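Long-range contact in succinate dehydrogenase (Membrane anchor subunit) (Mycolicibacterium smegmatis, PDB 7D6V), which is the membrane anchor of a mycobacterial succinate dehydrogenase, carrying a Rieske-type iron-sulfur cluster within the membrane and probably passing electrons from succinate oxidation to quinone: residues C[190-202]-C[244-256]. Sequence-based numbering, arbitrary orientation.
Sequences VILTGNVILLWVY and AWITLGTLVLTDF
N195 drives its carboxamide between T247, T250, L251 and T254 as a knob into a hole, at the middle of an antiparallel helix pair inside the membrane anchor. Helix 188-204 packs here against helix 240-264, the segment axes 9.3 Å apart and their directions 154° from each other. T247, T250 and T254 line the facing side of helix 240-264, and at N195 and T250 the backbones come within 5.7 Å, CA to CA. CG of N195 stands anti to the backbone N; chi1 (-177°) carries the amide across the gap and chi2 (57°) turns OD1 to T250 OG1 at 3.0 Å. That hydroxyl proton has competing acceptors in I246 O and T247 O of its own helix, so the interhelical bond is one of several choices. The amide's other end, N195 ND2, lies 3.9 Å from L251 CD2, while T254 OG1 sits close to N195 CB.

Apolar contacts flank this polar centre. Toward one end, L192 CD2 meets T254 CG2 at 3.7 Å, and I191 slides past the same threonine; toward the other, L198 CD1 rests on the methyls CG2 of T250 and I246. T247 turns its CG2 to L198 O and Y202 CB, whereas its OG1, hydrogen-bonded to R111 of helix 104-112, lies over one face of the Y202 ring, toward the rim. Y202, its ring nearly parallel to that of H240 in the same pocket, touches the iron-sulfur cluster, so this end of the helix pair lies beside it; here Y202 CE1 packs 3.7 Å from A244 CB.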
# COMPACT_ATOMS: atom_id res chain seq x y z
N VAL C 190 -43.24 6.88 -26.77
CA VAL C 190 -42.46 6.15 -25.78
C VAL C 190 -41.03 5.96 -26.26
O VAL C 190 -40.07 6.24 -25.53
CB VAL C 190 -43.13 4.80 -25.46
CG1 VAL C 190 -42.36 4.08 -24.38
CG2 VAL C 190 -44.57 5.02 -25.04
N ILE C 191 -40.87 5.51 -27.51
CA ILE C 191 -39.53 5.27 -28.04
C ILE C 191 -38.73 6.58 -28.10
O ILE C 191 -37.58 6.64 -27.66
CB ILE C 191 -39.62 4.59 -29.42
CG1 ILE C 191 -40.38 3.27 -29.29
CG2 ILE C 191 -38.23 4.34 -29.98
CD1 ILE C 191 -40.65 2.60 -30.60
N LEU C 192 -39.35 7.64 -28.65
CA LEU C 192 -38.66 8.92 -28.77
C LEU C 192 -38.28 9.49 -27.41
O LEU C 192 -37.16 9.98 -27.23
CB LEU C 192 -39.53 9.91 -29.53
CG LEU C 192 -39.59 9.80 -31.05
CD1 LEU C 192 -40.77 10.58 -31.60
CD2 LEU C 192 -38.30 10.31 -31.66
N THR C 193 -39.20 9.45 -26.45
CA THR C 193 -38.93 10.02 -25.14
C THR C 193 -37.85 9.24 -24.41
O THR C 193 -36.98 9.84 -23.77
CB THR C 193 -40.22 10.05 -24.32
OG1 THR C 193 -41.20 10.84 -25.00
CG2 THR C 193 -39.98 10.64 -22.94
N GLY C 194 -37.88 7.91 -24.50
CA GLY C 194 -36.81 7.13 -23.91
C GLY C 194 -35.46 7.44 -24.53
O GLY C 194 -34.45 7.57 -23.83
N ASN C 195 -35.43 7.58 -25.86
CA ASN C 195 -34.18 7.92 -26.53
C ASN C 195 -33.66 9.28 -26.09
O ASN C 195 -32.47 9.45 -25.85
CB ASN C 195 -34.38 7.88 -28.05
CG ASN C 195 -33.11 8.15 -28.81
OD1 ASN C 195 -32.11 7.46 -28.64
ND2 ASN C 195 -33.13 9.17 -29.67
N VAL C 196 -34.56 10.26 -25.98
CA VAL C 196 -34.15 11.60 -25.56
C VAL C 196 -33.61 11.58 -24.13
O VAL C 196 -32.59 12.21 -23.83
CB VAL C 196 -35.32 12.58 -25.71
CG1 VAL C 196 -35.07 13.85 -24.93
CG2 VAL C 196 -35.54 12.91 -27.17
N ILE C 197 -34.29 10.86 -23.23
CA ILE C 197 -33.83 10.77 -21.85
C ILE C 197 -32.45 10.13 -21.78
O ILE C 197 -31.56 10.60 -21.07
CB ILE C 197 -34.86 10.01 -21.00
CG1 ILE C 197 -36.13 10.84 -20.82
CG2 ILE C 197 -34.28 9.64 -19.65
CD1 ILE C 197 -37.28 10.06 -20.22
N LEU C 198 -32.25 9.04 -22.52
CA LEU C 198 -30.96 8.35 -22.48
C LEU C 198 -29.86 9.20 -23.11
O LEU C 198 -28.71 9.18 -22.65
CB LEU C 198 -31.07 7.00 -23.17
CG LEU C 198 -31.78 5.95 -22.32
CD1 LEU C 198 -32.07 4.70 -23.12
CD2 LEU C 198 -30.96 5.62 -21.09
N LEU C 199 -30.19 9.96 -24.15
CA LEU C 199 -29.22 10.89 -24.73
C LEU C 199 -28.83 11.96 -23.73
O LEU C 199 -27.66 12.34 -23.64
CB LEU C 199 -29.79 11.53 -25.99
CG LEU C 199 -29.81 10.67 -27.26
CD1 LEU C 199 -30.45 11.43 -28.40
CD2 LEU C 199 -28.40 10.24 -27.62
N TRP C 200 -29.80 12.47 -22.97
CA TRP C 200 -29.48 13.44 -21.92
C TRP C 200 -28.57 12.83 -20.87
O TRP C 200 -27.64 13.48 -20.39
CB TRP C 200 -30.76 13.96 -21.28
CG TRP C 200 -31.32 15.18 -21.93
CD1 TRP C 200 -32.56 15.33 -22.46
CD2 TRP C 200 -30.66 16.44 -22.09
NE1 TRP C 200 -32.71 16.59 -22.96
CE2 TRP C 200 -31.56 17.30 -22.74
CE3 TRP C 200 -29.40 16.93 -21.75
CZ2 TRP C 200 -31.25 18.61 -23.06
CZ3 TRP C 200 -29.08 18.23 -22.07
CH2 TRP C 200 -30.00 19.06 -22.72
N VAL C 201 -28.83 11.58 -20.48
CA VAL C 201 -27.99 10.91 -19.49
C VAL C 201 -26.56 10.79 -20.01
O VAL C 201 -25.59 11.08 -19.30
CB VAL C 201 -28.57 9.54 -19.12
CG1 VAL C 201 -27.62 8.78 -18.22
CG2 VAL C 201 -29.92 9.70 -18.45
N TYR C 202 -26.41 10.37 -21.27
CA TYR C 202 -25.08 10.24 -21.85
C TYR C 202 -24.37 11.58 -21.94
O TYR C 202 -23.17 11.68 -21.66
CB TYR C 202 -25.17 9.59 -23.23
CG TYR C 202 -23.88 9.63 -24.00
CD1 TYR C 202 -22.77 8.93 -23.57
CD2 TYR C 202 -23.77 10.38 -25.16
CE1 TYR C 202 -21.58 8.97 -24.27
CE2 TYR C 202 -22.59 10.43 -25.87
CZ TYR C 202 -21.50 9.72 -25.42
OH TYR C 202 -20.33 9.76 -26.13
N ALA C 244 -22.86 5.20 -23.64
CA ALA C 244 -22.52 5.41 -25.05
C ALA C 244 -23.11 4.32 -25.93
O ALA C 244 -23.80 4.60 -26.92
CB ALA C 244 -21.00 5.48 -25.20
N TRP C 245 -22.87 3.06 -25.57
CA TRP C 245 -23.40 1.95 -26.35
C TRP C 245 -24.92 1.90 -26.29
O TRP C 245 -25.58 1.61 -27.29
CB TRP C 245 -22.80 0.63 -25.84
CG TRP C 245 -21.36 0.47 -26.16
CD1 TRP C 245 -20.32 0.49 -25.28
CD2 TRP C 245 -20.78 0.26 -27.45
NE1 TRP C 245 -19.13 0.31 -25.94
CE2 TRP C 245 -19.39 0.17 -27.28
CE3 TRP C 245 -21.31 0.14 -28.74
CZ2 TRP C 245 -18.52 -0.04 -28.35
CZ3 TRP C 245 -20.44 -0.06 -29.80
CH2 TRP C 245 -19.06 -0.15 -29.59
N ILE C 246 -25.49 2.21 -25.12
CA ILE C 246 -26.94 2.19 -24.99
C ILE C 246 -27.58 3.24 -25.88
O ILE C 246 -28.59 2.98 -26.54
CB ILE C 246 -27.35 2.37 -23.51
CG1 ILE C 246 -27.08 1.09 -22.73
CG2 ILE C 246 -28.82 2.75 -23.40
CD1 ILE C 246 -27.47 1.18 -21.28
N THR C 247 -26.99 4.44 -25.94
CA THR C 247 -27.56 5.49 -26.77
C THR C 247 -27.37 5.19 -28.25
O THR C 247 -28.24 5.52 -29.06
CB THR C 247 -26.97 6.85 -26.40
OG1 THR C 247 -25.54 6.80 -26.52
CG2 THR C 247 -27.37 7.24 -25.00
N LEU C 248 -26.26 4.55 -28.62
CA LEU C 248 -26.13 4.09 -30.00
C LEU C 248 -27.26 3.14 -30.37
O LEU C 248 -27.92 3.30 -31.41
CB LEU C 248 -24.77 3.42 -30.21
CG LEU C 248 -23.54 4.32 -30.30
CD1 LEU C 248 -22.39 3.58 -30.94
CD2 LEU C 248 -23.86 5.60 -31.05
N GLY C 249 -27.50 2.15 -29.51
CA GLY C 249 -28.58 1.21 -29.77
C GLY C 249 -29.94 1.88 -29.85
O GLY C 249 -30.72 1.61 -30.77
N THR C 250 -30.23 2.77 -28.91
CA THR C 250 -31.55 3.40 -28.89
C THR C 250 -31.74 4.34 -30.06
O THR C 250 -32.86 4.46 -30.57
CB THR C 250 -31.78 4.14 -27.57
OG1 THR C 250 -30.76 5.12 -27.38
CG2 THR C 250 -31.76 3.16 -26.41
N LEU C 251 -30.68 5.00 -30.52
CA LEU C 251 -30.77 5.79 -31.75
C LEU C 251 -31.12 4.89 -32.93
O LEU C 251 -31.99 5.23 -33.75
CB LEU C 251 -29.45 6.51 -32.01
CG LEU C 251 -29.23 7.86 -31.33
CD1 LEU C 251 -27.75 8.20 -31.30
CD2 LEU C 251 -30.02 8.95 -32.05
N VAL C 252 -30.46 3.74 -33.03
CA VAL C 252 -30.72 2.85 -34.15
C VAL C 252 -32.17 2.36 -34.13
O VAL C 252 -32.85 2.36 -35.15
CB VAL C 252 -29.73 1.67 -34.16
CG1 VAL C 252 -30.14 0.64 -35.19
CG2 VAL C 252 -28.33 2.18 -34.46
N LEU C 253 -32.66 1.95 -32.95
CA LEU C 253 -34.04 1.47 -32.87
C LEU C 253 -35.05 2.58 -33.10
O LEU C 253 -36.10 2.35 -33.71
CB LEU C 253 -34.31 0.76 -31.55
CG LEU C 253 -33.83 -0.69 -31.37
CD1 LEU C 253 -32.33 -0.85 -31.23
CD2 LEU C 253 -34.55 -1.31 -30.18
N THR C 254 -34.78 3.80 -32.62
CA THR C 254 -35.70 4.90 -32.87
C THR C 254 -35.81 5.18 -34.36
O THR C 254 -36.92 5.30 -34.90
CB THR C 254 -35.23 6.14 -32.11
OG1 THR C 254 -34.87 5.77 -30.78
CG2 THR C 254 -36.34 7.18 -32.04
N ASP C 255 -34.67 5.26 -35.06
CA ASP C 255 -34.70 5.39 -36.51
C ASP C 255 -35.47 4.26 -37.16
O ASP C 255 -36.29 4.49 -38.05
CB ASP C 255 -33.28 5.44 -37.08
CG ASP C 255 -33.23 6.05 -38.47
OD1 ASP C 255 -32.64 7.12 -38.66
OD2 ASP C 255 -33.80 5.44 -39.40
N PHE C 256 -35.19 3.02 -36.76
CA PHE C 256 -35.79 1.88 -37.43
C PHE C 256 -37.31 1.88 -37.27
O PHE C 256 -38.04 1.68 -38.25
CB PHE C 256 -35.19 0.58 -36.89
CG PHE C 256 -35.53 -0.63 -37.70
CD1 PHE C 256 -35.13 -0.72 -39.02
CD2 PHE C 256 -36.25 -1.67 -37.15
CE1 PHE C 256 -35.44 -1.82 -39.78
CE2 PHE C 256 -36.56 -2.78 -37.90
CZ PHE C 256 -36.16 -2.85 -39.21